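Local coordinates for protein PlaB phospholipase (Legionella pneumophila, PDB 6ZTI) that acts as a phospholipase of the alpha/beta hydrolase class and binds NAD(H), which mediates its tetramerization and so controls its activity, at residues 229-235 and 247-253; 362-368 and 408-413; 375-381 and 393-399. One frame throughout, in Å; residues are numbered along the deposited sequence.

Contact 1 (229-235 and 247-253)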
loop_
_atom_site.group_PDB
_atom_site.type_symbol
_atom_site.label_atom_id
_atom_site.label_comp_id
_atom_site.label_asym_id
_atom_site.label_seq_id
_atom_site.Cartn_x
_atom_site.Cartn_y
_atom_site.Cartn_z
ATOM N N ASN B 229 29.250 -12.461 19.753
ATOM C CA ASN B 229 29.168 -13.865 20.146
ATOM C C ASN B 229 27.710 -14.268 19.972
ATOM O O ASN B 229 26.856 -13.882 20.770
ATOM C CB ASN B 229 29.628 -14.069 21.591
ATOM C CG ASN B 229 31.074 -13.644 21.823
ATOM O OD1 ASN B 229 32.011 -14.265 21.318
ATOM N ND2 ASN B 229 31.259 -12.602 22.608
ATOM N N TYR B 230 27.407 -14.999 18.899
ATOM C CA TYR B 230 26.040 -15.434 18.641
ATOM C C TYR B 230 26.079 -16.755 17.886
ATOM O O TYR B 230 27.111 -17.157 17.345
ATOM C CB TYR B 230 25.249 -14.392 17.841
ATOM C CG TYR B 230 25.914 -13.978 16.538
ATOM C CD1 TYR B 230 26.846 -12.955 16.523
ATOM C CD2 TYR B 230 25.608 -14.596 15.328
ATOM C CE1 TYR B 230 27.462 -12.560 15.362
ATOM C CE2 TYR B 230 26.226 -14.188 14.140
ATOM C CZ TYR B 230 27.158 -13.168 14.180
ATOM O OH TYR B 230 27.817 -12.734 13.060
ATOM N N SER B 231 24.921 -17.401 17.813
ATOM C CA SER B 231 24.769 -18.663 17.108
ATOM C C SER B 231 23.702 -18.540 16.037
ATOM O O SER B 231 22.778 -17.733 16.151
ATOM C CB SER B 231 24.385 -19.776 18.056
ATOM O OG SER B 231 25.475 -20.113 18.904
ATOM N N LEU B 232 23.845 -19.355 14.997
ATOM C CA LEU B 232 22.824 -19.563 13.983
ATOM C C LEU B 232 22.342 -21.004 14.108
ATOM O O LEU B 232 23.131 -21.939 13.941
ATOM C CB LEU B 232 23.373 -19.291 12.583
ATOM C CG LEU B 232 22.507 -19.770 11.422
ATOM C CD1 LEU B 232 21.142 -19.131 11.475
ATOM C CD2 LEU B 232 23.179 -19.468 10.094
ATOM N N LEU B 233 21.059 -21.176 14.419
ATOM C CA LEU B 233 20.427 -22.480 14.564
ATOM C C LEU B 233 19.559 -22.704 13.343
ATOM O O LEU B 233 18.658 -21.901 13.061
ATOM C CB LEU B 233 19.596 -22.551 15.841
ATOM C CG LEU B 233 18.625 -23.726 16.033
ATOM C CD1 LEU B 233 19.351 -25.039 16.258
ATOM C CD2 LEU B 233 17.735 -23.443 17.206
ATOM N N LYS B 234 19.850 -23.772 12.609
ATOM C CA LYS B 234 19.057 -24.173 11.457
ATOM C C LYS B 234 18.199 -25.371 11.843
ATOM O O LYS B 234 18.726 -26.405 12.279
ATOM C CB LYS B 234 19.945 -24.531 10.270
ATOM C CG LYS B 234 20.727 -23.388 9.679
ATOM C CD LYS B 234 21.510 -23.883 8.461
ATOM C CE LYS B 234 22.417 -22.811 7.877
ATOM N NZ LYS B 234 21.648 -21.691 7.262
ATOM N N LEU B 235 16.887 -25.226 11.673
ATOM C CA LEU B 235 15.903 -26.281 11.909
ATOM C C LEU B 235 15.223 -26.581 10.585
ATOM O O LEU B 235 14.475 -25.743 10.064
ATOM C CB LEU B 235 14.861 -25.868 12.943
ATOM C CG LEU B 235 15.372 -25.337 14.276
ATOM C CD1 LEU B 235 14.184 -24.930 15.143
ATOM C CD2 LEU B 235 16.240 -26.379 14.965
ATOM N N VAL B 247 15.627 -31.710 11.754
ATOM C CA VAL B 247 17.076 -31.825 11.834
ATOM C C VAL B 247 17.614 -30.470 12.270
ATOM O O VAL B 247 17.244 -29.433 11.708
ATOM C CB VAL B 247 17.663 -32.266 10.487
ATOM C CG1 VAL B 247 19.192 -32.322 10.539
ATOM C CG2 VAL B 247 17.080 -33.617 10.095
ATOM N N ALA B 248 18.441 -30.470 13.305
ATOM C CA ALA B 248 18.982 -29.246 13.863
ATOM C C ALA B 248 20.485 -29.178 13.637
ATOM O O ALA B 248 21.198 -30.184 13.748
ATOM C CB ALA B 248 18.673 -29.145 15.356
ATOM N N LYS B 249 20.957 -27.986 13.304
ATOM C CA LYS B 249 22.378 -27.720 13.169
ATOM C C LYS B 249 22.634 -26.344 13.748
ATOM O O LYS B 249 21.947 -25.392 13.380
ATOM C CB LYS B 249 22.838 -27.763 11.711
ATOM C CG LYS B 249 24.207 -27.101 11.488
ATOM C CD LYS B 249 24.900 -27.661 10.256
ATOM C CE LYS B 249 26.172 -26.888 9.926
ATOM N NZ LYS B 249 26.616 -27.117 8.518
ATOM N N MET B 250 23.611 -26.232 14.644
ATOM C CA MET B 250 23.945 -24.954 15.251
ATOM C C MET B 250 25.390 -24.616 14.934
ATOM O O MET B 250 26.275 -25.472 15.029
ATOM C CB MET B 250 23.718 -24.978 16.760
ATOM C CG MET B 250 23.990 -23.640 17.442
ATOM S SD MET B 250 23.629 -23.664 19.207
ATOM C CE MET B 250 21.871 -23.368 19.200
ATOM N N THR B 251 25.616 -23.375 14.535
ATOM C CA THR B 251 26.954 -22.866 14.288
ATOM C C THR B 251 27.107 -21.577 15.075
ATOM O O THR B 251 26.146 -20.824 15.268
ATOM C CB THR B 251 27.227 -22.629 12.797
ATOM O OG1 THR B 251 26.303 -21.672 12.282
ATOM C CG2 THR B 251 27.084 -23.923 12.006
ATOM N N ARG B 252 28.313 -21.344 15.560
ATOM C CA ARG B 252 28.581 -20.220 16.436
ATOM C C ARG B 252 29.801 -19.456 15.940
ATOM O O ARG B 252 30.732 -20.037 15.374
ATOM C CB ARG B 252 28.786 -20.721 17.873
ATOM C CG ARG B 252 28.636 -19.675 18.898
ATOM C CD ARG B 252 28.693 -20.248 20.287
ATOM N NE ARG B 252 29.004 -19.193 21.238
ATOM C CZ ARG B 252 28.114 -18.369 21.774
ATOM N NH1 ARG B 252 26.826 -18.474 21.483
ATOM N NH2 ARG B 252 28.523 -17.438 22.622
ATOM N N THR B 253 29.785 -18.144 16.152
ATOM C CA THR B 253 30.941 -17.325 15.841
ATOM C C THR B 253 32.098 -17.694 16.764
ATOM O O THR B 253 31.907 -18.281 17.828
ATOM C CB THR B 253 30.620 -15.844 16.019
ATOM O OG1 THR B 253 30.119 -15.631 17.346
ATOM C CG2 THR B 253 29.585 -15.385 15.034
HETATM O O HOH W 1 31.398 -16.739 20.191
HETATM O O HOH W 2 23.733 -23.602 11.526
#

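Contact 2 (362-368 and 408-413). With SND (thionicotinamide-adenine-dinucleotide), chain J.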
loop_
_atom_site.group_PDB
_atom_site.type_symbol
_atom_site.label_atom_id
_atom_site.label_comp_id
_atom_site.label_asym_id
_atom_site.label_seq_id
_atom_site.Cartn_x
_atom_site.Cartn_y
_atom_site.Cartn_z
ATOM N N LEU B 362 6.730 -20.034 21.388
ATOM C CA LEU B 362 7.595 -20.615 22.395
ATOM C C LEU B 362 6.803 -21.638 23.207
ATOM O O LEU B 362 5.605 -21.474 23.441
ATOM C CB LEU B 362 8.129 -19.524 23.325
ATOM C CG LEU B 362 9.190 -18.534 22.826
ATOM C CD1 LEU B 362 10.591 -19.075 23.011
ATOM C CD2 LEU B 362 8.976 -18.164 21.390
ATOM N N THR B 363 7.477 -22.701 23.638
ATOM C CA THR B 363 6.836 -23.722 24.449
ATOM C C THR B 363 7.741 -24.078 25.620
ATOM O O THR B 363 8.964 -23.938 25.543
ATOM C CB THR B 363 6.541 -24.970 23.649
ATOM O OG1 THR B 363 7.769 -25.502 23.142
ATOM C CG2 THR B 363 5.595 -24.664 22.482
ATOM N N ALA B 364 7.133 -24.569 26.693
ATOM C CA ALA B 364 7.875 -24.873 27.908
ATOM C C ALA B 364 7.085 -25.877 28.732
ATOM O O ALA B 364 5.965 -26.256 28.387
ATOM C CB ALA B 364 8.154 -23.601 28.707
ATOM N N GLY B 365 7.678 -26.296 29.842
ATOM C CA GLY B 365 7.046 -27.249 30.713
ATOM C C GLY B 365 7.250 -28.663 30.213
ATOM O O GLY B 365 7.776 -28.890 29.119
ATOM N N PRO B 366 6.823 -29.646 31.007
ATOM C CA PRO B 366 7.011 -31.048 30.612
ATOM C C PRO B 366 6.302 -31.416 29.335
ATOM O O PRO B 366 6.691 -32.391 28.685
ATOM C CB PRO B 366 6.429 -31.827 31.796
ATOM C CG PRO B 366 6.325 -30.847 32.914
ATOM C CD PRO B 366 6.084 -29.530 32.276
ATOM N N GLN B 367 5.255 -30.692 28.966
ATOM C CA GLN B 367 4.476 -31.016 27.785
ATOM C C GLN B 367 4.742 -30.055 26.635
ATOM O O GLN B 367 4.017 -30.091 25.643
ATOM C CB GLN B 367 2.986 -31.026 28.139
ATOM C CG GLN B 367 2.653 -31.758 29.448
ATOM C CD GLN B 367 3.147 -33.190 29.464
ATOM O OE1 GLN B 367 3.341 -33.805 28.415
ATOM N NE2 GLN B 367 3.355 -33.730 30.660
ATOM N N TYR B 368 5.774 -29.216 26.731
ATOM C CA TYR B 368 6.040 -28.185 25.738
ATOM C C TYR B 368 4.746 -27.469 25.341
ATOM O O TYR B 368 4.313 -27.476 24.186
ATOM C CB TYR B 368 6.741 -28.784 24.519
ATOM C CG TYR B 368 8.171 -29.210 24.794
ATOM C CD1 TYR B 368 9.224 -28.319 24.609
ATOM C CD2 TYR B 368 8.468 -30.488 25.242
ATOM C CE1 TYR B 368 10.528 -28.687 24.860
ATOM C CE2 TYR B 368 9.781 -30.870 25.498
ATOM C CZ TYR B 368 10.802 -29.959 25.301
ATOM O OH TYR B 368 12.103 -30.329 25.547
ATOM N N LYS B 408 9.680 -28.919 38.325
ATOM C CA LYS B 408 8.413 -29.127 37.634
ATOM C C LYS B 408 8.516 -28.772 36.157
ATOM O O LYS B 408 7.829 -29.368 35.325
ATOM C CB LYS B 408 7.310 -28.315 38.307
ATOM C CG LYS B 408 6.837 -28.884 39.652
ATOM C CD LYS B 408 5.985 -27.855 40.402
ATOM C CE LYS B 408 5.461 -28.386 41.729
ATOM N NZ LYS B 408 5.421 -27.313 42.773
ATOM N N MET B 409 9.391 -27.842 35.802
ATOM C CA MET B 409 9.477 -27.404 34.417
ATOM C C MET B 409 10.537 -28.158 33.617
ATOM O O MET B 409 10.555 -28.048 32.384
ATOM C CB MET B 409 9.724 -25.901 34.399
ATOM C CG MET B 409 8.528 -25.110 34.933
ATOM S SD MET B 409 7.276 -24.895 33.655
ATOM C CE MET B 409 8.097 -23.659 32.626
ATOM N N GLN B 410 11.391 -28.931 34.289
ATOM C CA GLN B 410 12.325 -29.890 33.707
ATOM C C GLN B 410 13.368 -29.247 32.807
ATOM O O GLN B 410 14.142 -29.959 32.157
ATOM C CB GLN B 410 11.591 -30.986 32.931
ATOM C CG GLN B 410 10.515 -31.710 33.738
ATOM C CD GLN B 410 9.984 -32.947 33.023
ATOM O OE1 GLN B 410 10.511 -33.358 31.988
ATOM N NE2 GLN B 410 8.940 -33.546 33.578
ATOM N N GLY B 411 13.429 -27.929 32.754
ATOM C CA GLY B 411 14.374 -27.274 31.880
ATOM C C GLY B 411 13.929 -27.166 30.442
ATOM O O GLY B 411 14.716 -26.718 29.606
ATOM N N ASN B 412 12.687 -27.537 30.129
ATOM C CA ASN B 412 12.250 -27.623 28.742
ATOM C C ASN B 412 12.008 -26.249 28.137
ATOM O O ASN B 412 11.429 -25.359 28.769
ATOM C CB ASN B 412 10.974 -28.453 28.621
ATOM C CG ASN B 412 11.209 -29.934 28.889
ATOM O OD1 ASN B 412 12.349 -30.382 29.032
ATOM N ND2 ASN B 412 10.123 -30.704 28.941
ATOM N N LEU B 413 12.451 -26.090 26.890
ATOM C CA LEU B 413 12.113 -24.937 26.076
ATOM C C LEU B 413 12.072 -25.390 24.628
ATOM O O LEU B 413 12.965 -26.109 24.178
ATOM C CB LEU B 413 13.130 -23.803 26.223
ATOM C CG LEU B 413 12.890 -22.585 25.332
ATOM C CD1 LEU B 413 11.597 -21.904 25.698
ATOM C CD2 LEU B 413 14.067 -21.607 25.474
HETATM P PA SND J . 1.688 -12.546 27.930
HETATM O O1A SND J . 0.806 -13.753 27.763
HETATM O O2A SND J . 1.025 -11.276 28.325
HETATM O O5B SND J . 2.499 -12.311 26.550
HETATM C C5B SND J . 3.475 -11.278 26.334
HETATM C C4B SND J . 3.712 -11.243 24.843
HETATM O O4B SND J . 4.252 -12.508 24.391
HETATM C C3B SND J . 2.457 -11.036 24.010
HETATM O O3B SND J . 2.834 -10.446 22.784
HETATM C C2B SND J . 1.968 -12.463 23.793
HETATM O O2B SND J . 1.116 -12.544 22.657
HETATM C C1B SND J . 3.305 -13.174 23.572
HETATM N N9A SND J . 3.309 -14.590 23.921
HETATM C C8A SND J . 2.704 -15.190 24.994
HETATM N N7A SND J . 2.877 -16.489 25.047
HETATM C C5A SND J . 3.651 -16.764 23.928
HETATM C C6A SND J . 4.184 -17.959 23.412
HETATM N N6A SND J . 3.986 -19.156 23.962
HETATM N N1A SND J . 4.937 -17.881 22.289
HETATM C C2A SND J . 5.128 -16.684 21.726
HETATM N N3A SND J . 4.659 -15.493 22.109
HETATM C C4A SND J . 3.926 -15.601 23.226
HETATM O O3 SND J . 2.862 -12.787 28.975
HETATM P PN SND J . 3.014 -13.644 30.313
HETATM O O1N SND J . 1.754 -13.567 31.088
HETATM O O2N SND J . 4.285 -13.247 30.945
HETATM O O5D SND J . 3.112 -15.111 29.689
HETATM C C5D SND J . 3.606 -16.221 30.469
HETATM C C4D SND J . 2.947 -17.489 29.983
HETATM O O4D SND J . 1.571 -17.537 30.425
HETATM C C3D SND J . 2.896 -17.669 28.469
HETATM O O3D SND J . 3.054 -19.048 28.192
HETATM C C2D SND J . 1.477 -17.233 28.114
HETATM O O2D SND J . 1.024 -17.852 26.915
HETATM C C1D SND J . 0.726 -17.762 29.324
HETATM N N1N SND J . -0.571 -17.001 29.560
HETATM C C2N SND J . -1.726 -17.688 29.563
HETATM C C3N SND J . -2.911 -17.044 29.862
HETATM C C7N SND J . -4.206 -17.774 29.872
HETATM S S7N SND J . -5.612 -17.014 30.338
HETATM N N7N SND J . -4.184 -19.036 29.494
HETATM C C4N SND J . -2.872 -15.682 30.145
HETATM C C5N SND J . -1.671 -15.001 30.117
HETATM C C6N SND J . -0.519 -15.682 29.821
HETATM O O HOH W 3 10.022 -25.719 31.156
HETATM O O HOH W 4 9.483 -33.889 29.655
#

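Contact 3 (375-381 and 393-399). With SND (thionicotinamide-adenine-dinucleotide), chain J.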
loop_
_atom_site.group_PDB
_atom_site.type_symbol
_atom_site.label_atom_id
_atom_site.label_comp_id
_atom_site.label_asym_id
_atom_site.label_seq_id
_atom_site.Cartn_x
_atom_site.Cartn_y
_atom_site.Cartn_z
ATOM N N ALA B 375 6.090 -16.369 33.764
ATOM C CA ALA B 375 5.491 -15.039 33.740
ATOM C C ALA B 375 6.571 -13.964 33.736
ATOM O O ALA B 375 7.472 -13.979 34.575
ATOM C CB ALA B 375 4.586 -14.850 34.949
ATOM N N GLY B 376 6.457 -13.010 32.813
ATOM C CA GLY B 376 7.468 -11.980 32.655
ATOM C C GLY B 376 8.580 -12.308 31.681
ATOM O O GLY B 376 9.546 -11.543 31.589
ATOM N N PHE B 377 8.479 -13.419 30.943
ATOM C CA PHE B 377 9.538 -13.802 30.013
ATOM C C PHE B 377 9.744 -12.782 28.894
ATOM O O PHE B 377 10.833 -12.715 28.324
ATOM C CB PHE B 377 9.209 -15.172 29.402
ATOM C CG PHE B 377 8.203 -15.097 28.281
ATOM C CD1 PHE B 377 6.849 -14.920 28.546
ATOM C CD2 PHE B 377 8.615 -15.184 26.958
ATOM C CE1 PHE B 377 5.929 -14.826 27.509
ATOM C CE2 PHE B 377 7.701 -15.082 25.921
ATOM C CZ PHE B 377 6.364 -14.921 26.187
ATOM N N PHE B 378 8.739 -11.977 28.579
ATOM C CA PHE B 378 8.671 -11.241 27.318
ATOM C C PHE B 378 8.960 -9.763 27.519
ATOM O O PHE B 378 8.430 -9.140 28.440
ATOM C CB PHE B 378 7.290 -11.410 26.704
ATOM C CG PHE B 378 7.027 -10.548 25.510
ATOM C CD1 PHE B 378 6.543 -9.258 25.658
ATOM C CD2 PHE B 378 7.189 -11.060 24.228
ATOM C CE1 PHE B 378 6.260 -8.471 24.549
ATOM C CE2 PHE B 378 6.908 -10.283 23.109
ATOM C CZ PHE B 378 6.443 -8.988 23.270
ATOM N N VAL B 379 9.780 -9.202 26.640
ATOM C CA VAL B 379 10.009 -7.764 26.583
ATOM C C VAL B 379 9.410 -7.147 25.320
ATOM O O VAL B 379 8.706 -6.139 25.393
ATOM C CB VAL B 379 11.513 -7.431 26.696
ATOM C CG1 VAL B 379 11.698 -5.908 26.700
ATOM C CG2 VAL B 379 12.117 -8.076 27.941
ATOM N N ASP B 380 9.693 -7.725 24.153
ATOM C CA ASP B 380 9.299 -7.093 22.897
ATOM C C ASP B 380 9.181 -8.112 21.769
ATOM O O ASP B 380 9.795 -9.176 21.784
ATOM C CB ASP B 380 10.309 -6.004 22.494
ATOM C CG ASP B 380 9.876 -5.226 21.270
ATOM O OD1 ASP B 380 8.812 -4.573 21.342
ATOM O OD2 ASP B 380 10.606 -5.250 20.253
ATOM N N ARG B 381 8.415 -7.738 20.752
ATOM C CA ARG B 381 8.460 -8.431 19.476
ATOM C C ARG B 381 8.302 -7.413 18.360
ATOM O O ARG B 381 7.603 -6.409 18.502
ATOM C CB ARG B 381 7.369 -9.519 19.353
ATOM C CG ARG B 381 5.966 -8.983 19.374
ATOM C CD ARG B 381 4.959 -10.094 19.621
ATOM N NE ARG B 381 3.612 -9.744 19.184
ATOM C CZ ARG B 381 2.571 -10.576 19.265
ATOM N NH1 ARG B 381 2.726 -11.788 19.773
ATOM N NH2 ARG B 381 1.377 -10.210 18.833
ATOM N N TYR B 393 12.077 -11.560 18.596
ATOM C CA TYR B 393 11.613 -11.558 19.978
ATOM C C TYR B 393 12.753 -11.144 20.890
ATOM O O TYR B 393 13.903 -11.526 20.673
ATOM C CB TYR B 393 11.113 -12.943 20.417
ATOM C CG TYR B 393 9.604 -13.132 20.345
ATOM C CD1 TYR B 393 8.941 -13.100 19.139
ATOM C CD2 TYR B 393 8.863 -13.366 21.487
ATOM C CE1 TYR B 393 7.577 -13.271 19.065
ATOM C CE2 TYR B 393 7.486 -13.546 21.427
ATOM C CZ TYR B 393 6.852 -13.508 20.216
ATOM O OH TYR B 393 5.484 -13.685 20.152
ATOM N N PHE B 394 12.411 -10.400 21.929
ATOM C CA PHE B 394 13.332 -9.946 22.954
ATOM C C PHE B 394 12.806 -10.456 24.285
ATOM O O PHE B 394 11.662 -10.153 24.661
ATOM C CB PHE B 394 13.416 -8.417 22.915
ATOM C CG PHE B 394 14.556 -7.835 23.697
ATOM C CD1 PHE B 394 15.838 -8.368 23.597
ATOM C CD2 PHE B 394 14.354 -6.720 24.494
ATOM C CE1 PHE B 394 16.869 -7.819 24.310
ATOM C CE2 PHE B 394 15.383 -6.168 25.201
ATOM C CZ PHE B 394 16.642 -6.722 25.117
ATOM N N LEU B 395 13.635 -11.225 24.988
ATOM C CA LEU B 395 13.212 -11.987 26.147
ATOM C C LEU B 395 14.102 -11.685 27.339
ATOM O O LEU B 395 15.294 -11.388 27.194
ATOM C CB LEU B 395 13.268 -13.505 25.886
ATOM C CG LEU B 395 12.600 -14.004 24.610
ATOM C CD1 LEU B 395 12.884 -15.505 24.477
ATOM C CD2 LEU B 395 11.119 -13.722 24.601
ATOM N N ASP B 396 13.509 -11.814 28.521
ATOM C CA ASP B 396 14.238 -11.695 29.777
ATOM C C ASP B 396 14.854 -13.052 30.079
ATOM O O ASP B 396 14.151 -14.005 30.424
ATOM C CB ASP B 396 13.307 -11.231 30.893
ATOM C CG ASP B 396 14.035 -10.925 32.187
ATOM O OD1 ASP B 396 14.966 -11.676 32.547
ATOM O OD2 ASP B 396 13.671 -9.930 32.854
ATOM N N TYR B 397 16.171 -13.146 29.949
ATOM C CA TYR B 397 16.816 -14.436 30.124
ATOM C C TYR B 397 16.746 -14.904 31.571
ATOM O O TYR B 397 16.585 -16.097 31.837
ATOM C CB TYR B 397 18.268 -14.369 29.677
ATOM C CG TYR B 397 18.985 -15.670 29.944
ATOM C CD1 TYR B 397 19.600 -15.906 31.165
ATOM C CD2 TYR B 397 19.010 -16.684 28.988
ATOM C CE1 TYR B 397 20.243 -17.099 31.420
ATOM C CE2 TYR B 397 19.650 -17.882 29.236
ATOM C CZ TYR B 397 20.260 -18.085 30.460
ATOM O OH TYR B 397 20.912 -19.267 30.730
ATOM N N ASP B 398 16.913 -13.997 32.519
ATOM C CA ASP B 398 16.946 -14.430 33.909
ATOM C C ASP B 398 15.580 -14.912 34.371
ATOM O O ASP B 398 15.497 -15.819 35.198
ATOM C CB ASP B 398 17.463 -13.295 34.792
ATOM C CG ASP B 398 18.923 -12.976 34.520
ATOM O OD1 ASP B 398 19.740 -13.919 34.438
ATOM O OD2 ASP B 398 19.248 -11.786 34.364
ATOM N N ILE B 399 14.503 -14.340 33.837
ATOM C CA ILE B 399 13.174 -14.819 34.190
ATOM C C ILE B 399 12.907 -16.162 33.525
ATOM O O ILE B 399 12.308 -17.063 34.126
ATOM C CB ILE B 399 12.120 -13.763 33.804
ATOM C CG1 ILE B 399 12.218 -12.564 34.753
ATOM C CG2 ILE B 399 10.720 -14.380 33.791
ATOM C CD1 ILE B 399 11.292 -11.401 34.439
HETATM P PA SND J . 1.688 -12.546 27.930
HETATM O O1A SND J . 0.806 -13.753 27.763
HETATM O O2A SND J . 1.025 -11.276 28.325
HETATM O O5B SND J . 2.499 -12.311 26.550
HETATM C C5B SND J . 3.475 -11.278 26.334
HETATM C C4B SND J . 3.712 -11.243 24.843
HETATM O O4B SND J . 4.252 -12.508 24.391
HETATM C C3B SND J . 2.457 -11.036 24.010
HETATM O O3B SND J . 2.834 -10.446 22.784
HETATM C C2B SND J . 1.968 -12.463 23.793
HETATM O O2B SND J . 1.116 -12.544 22.657
HETATM C C1B SND J . 3.305 -13.174 23.572
HETATM N N9A SND J . 3.309 -14.590 23.921
HETATM C C8A SND J . 2.704 -15.190 24.994
HETATM N N7A SND J . 2.877 -16.489 25.047
HETATM C C5A SND J . 3.651 -16.764 23.928
HETATM C C6A SND J . 4.184 -17.959 23.412
HETATM N N6A SND J . 3.986 -19.156 23.962
HETATM N N1A SND J . 4.937 -17.881 22.289
HETATM C C2A SND J . 5.128 -16.684 21.726
HETATM N N3A SND J . 4.659 -15.493 22.109
HETATM C C4A SND J . 3.926 -15.601 23.226
HETATM O O3 SND J . 2.862 -12.787 28.975
HETATM P PN SND J . 3.014 -13.644 30.313
HETATM O O1N SND J . 1.754 -13.567 31.088
HETATM O O2N SND J . 4.285 -13.247 30.945
HETATM O O5D SND J . 3.112 -15.111 29.689
HETATM C C5D SND J . 3.606 -16.221 30.469
HETATM C C4D SND J . 2.947 -17.489 29.983
HETATM O O4D SND J . 1.571 -17.537 30.425
HETATM C C3D SND J . 2.896 -17.669 28.469
HETATM O O3D SND J . 3.054 -19.048 28.192
HETATM C C2D SND J . 1.477 -17.233 28.114
HETATM O O2D SND J . 1.024 -17.852 26.915
HETATM C C1D SND J . 0.726 -17.762 29.324
HETATM N N1N SND J . -0.571 -17.001 29.560
HETATM C C2N SND J . -1.726 -17.688 29.563
HETATM C C3N SND J . -2.911 -17.044 29.862
HETATM C C7N SND J . -4.206 -17.774 29.872
HETATM S S7N SND J . -5.612 -17.014 30.338
HETATM N N7N SND J . -4.184 -19.036 29.494
HETATM C C4N SND J . -2.872 -15.682 30.145
HETATM C C5N SND J . -1.671 -15.001 30.117
HETATM C C6N SND J . -0.519 -15.682 29.821
#

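Contact 1 (229-235 and 247-253)
T253 and Y230 meet just beyond the paired strands, Y230 before strand 231-238 and T253 after strand 245-252. From CB, which lies 4.0 Å from Y230 O, the T253 side chain splits into two branches. OG1 sits between the backbone N and the carbonyl carbon (chi1 55°) and accepts a nearly straight bond from Y230 N at 3.2 Å. The same OG1 is hydrogen-bonded to M228 O. CG2, anti to the carbonyl carbon, lies over one face of the Y230 ring, 3.6 Å from its centroid, a CH-pi contact. The backbone closes the pair: T253 N donates to Y230 O at 3.1 Å. The Y230 hydroxyl is bound to N177 O of helix 171-180.

On the next pair, S231 OG takes a weak bond from R252 NH1 (3.3 Å). R252 NH2 forms a salt bridge with E451. Further along, L232 pairs with T251 and K234 with K249, each through two backbone bonds. L235 CD2 packs on A248 CB at 3.7 Å, on the same face as L233 and M250. This is the regular ladder of an antiparallel beta hairpin, formed by strands 231-238 and 245-252. Strand 452-463 continues the mixed sheet beyond 231-238.

Contact 2 (362-368 and 408-413)
N412 makes the direct hydrogen bond between the segments. Its ND2 donates to G365 O at 3.0 Å. The donor stands above the carbonyl plane, 44° out of it, while the oxygen lies close to the N412 amide plane. Y368 N bonds the same oxygen from the opposite face, closing the type I turn G365-Y368. Two donors thus hold G365 O, and the turn is tied to N412, the last residue of the type I' turn M409-N412.

Water adds a second set of polar links. One molecule accepts from G365 N at 2.7 Å and donates to M409 O and N412 O. Another donates to Q410 OE1 at 2.6 Å and has weak bonds to P366 O and N412 ND2.

Flat groups stack beside these bonds. The N412 amide lies over the Y368 ring with the two planes 9° apart, and N412 CB makes a CH-pi contact 4.0 Å from the ring centroid. Y368 OH is hydrogen-bonded to S438 O, and H437 stacks on the ring.

Apolar side chains pack beside the polar links. M409 bends at chi2 and chi3, which brings CE to 3.9 Å from A364 CB. L362 CD1 meets L413 CD1 at 4.0 Å. P366 and M409 also pack on V330 of the second subunit.

At L362 the backbone reads the adenine: N donates to SND N1A, and O accepts from N6A, both at 2.9 Å. The N1 and amino positions are thus read by main-chain groups, much as a base-pairing partner would read them, which is consistent with selection for adenine.

Contact 3 (375-381 and 393-399)
F378 lays one ring face over the adenosine ribose of the bound thio-NAD, with SND C4B 3.3 Å above the ring plane and over its centre. CG points anti to the backbone N (chi1 172°), which carries the ring to the sugar. Its edge faces Y393, with F378 CE2 3.7 Å from Y393 CE2. The two rings meet obliquely, their planes at 78°.

Y393 reaches on to the adenine. Its OH donates to SND N3A at 2.8 Å, and the same oxygen is hydrogen-bonded to N6A of another bound SND. R381 runs alongside in extended form, and its CB sits over one face of the Y393 ring. R381 NH1 gives a weak bond to Y393 OH, and SND O3B lies over a face of the guanidinium. R381 NE forms a salt bridge with a phosphate oxygen of another SND, and NH2 bonds V208 O of the second subunit. One arginine therefore touches several bound nucleotides and the second subunit. G376 N holds the phosphate oxygen SND O2N at 2.9 Å in a nearly straight bond.

F377 turns its ring edge to the ligand, while its CD2 packs on L395 CD2. The two strands pair through their backbones. F394 O accepts from both V379 N (2.9 Å) and D380 N (3.2 Å). V379 and D380 both face F394, and V379 CG1 lies 3.5 Å from F394 CD2. D380 OD2 is held by R222 and Y211. Beyond the strands, D396 OD1 takes I399 N at 3.0 Å, capping helix 397-404, and I399 CD1 rests near G376 O.

The backbone pattern is a classic beta bulge in an antiparallel hairpin, here forming one wall of a dinucleotide pocket where two subunits meet.

All three contacts belong to the same mixed sheet and are partly buried, but they lie in different places. Contact 1 is nearest the chain centre. It is a regular hairpin ladder with mostly buried residues on strand 231-238 and more exposed ones on its partner, and no other subunit touches it. Contact 2 is farthest out, where turns, waters and one amide replace regular strand pairing. Contact 3, nested inside the loop that contact 2 closes, is again a hairpin, but bulged. Contacts 2 and 3 share one thio-NAD and the second subunit: contact 2 holds the adenine by backbone; contact 3 adds Y393 to the base, F378 and R381 at the ribose and a backbone N-H at the phosphate.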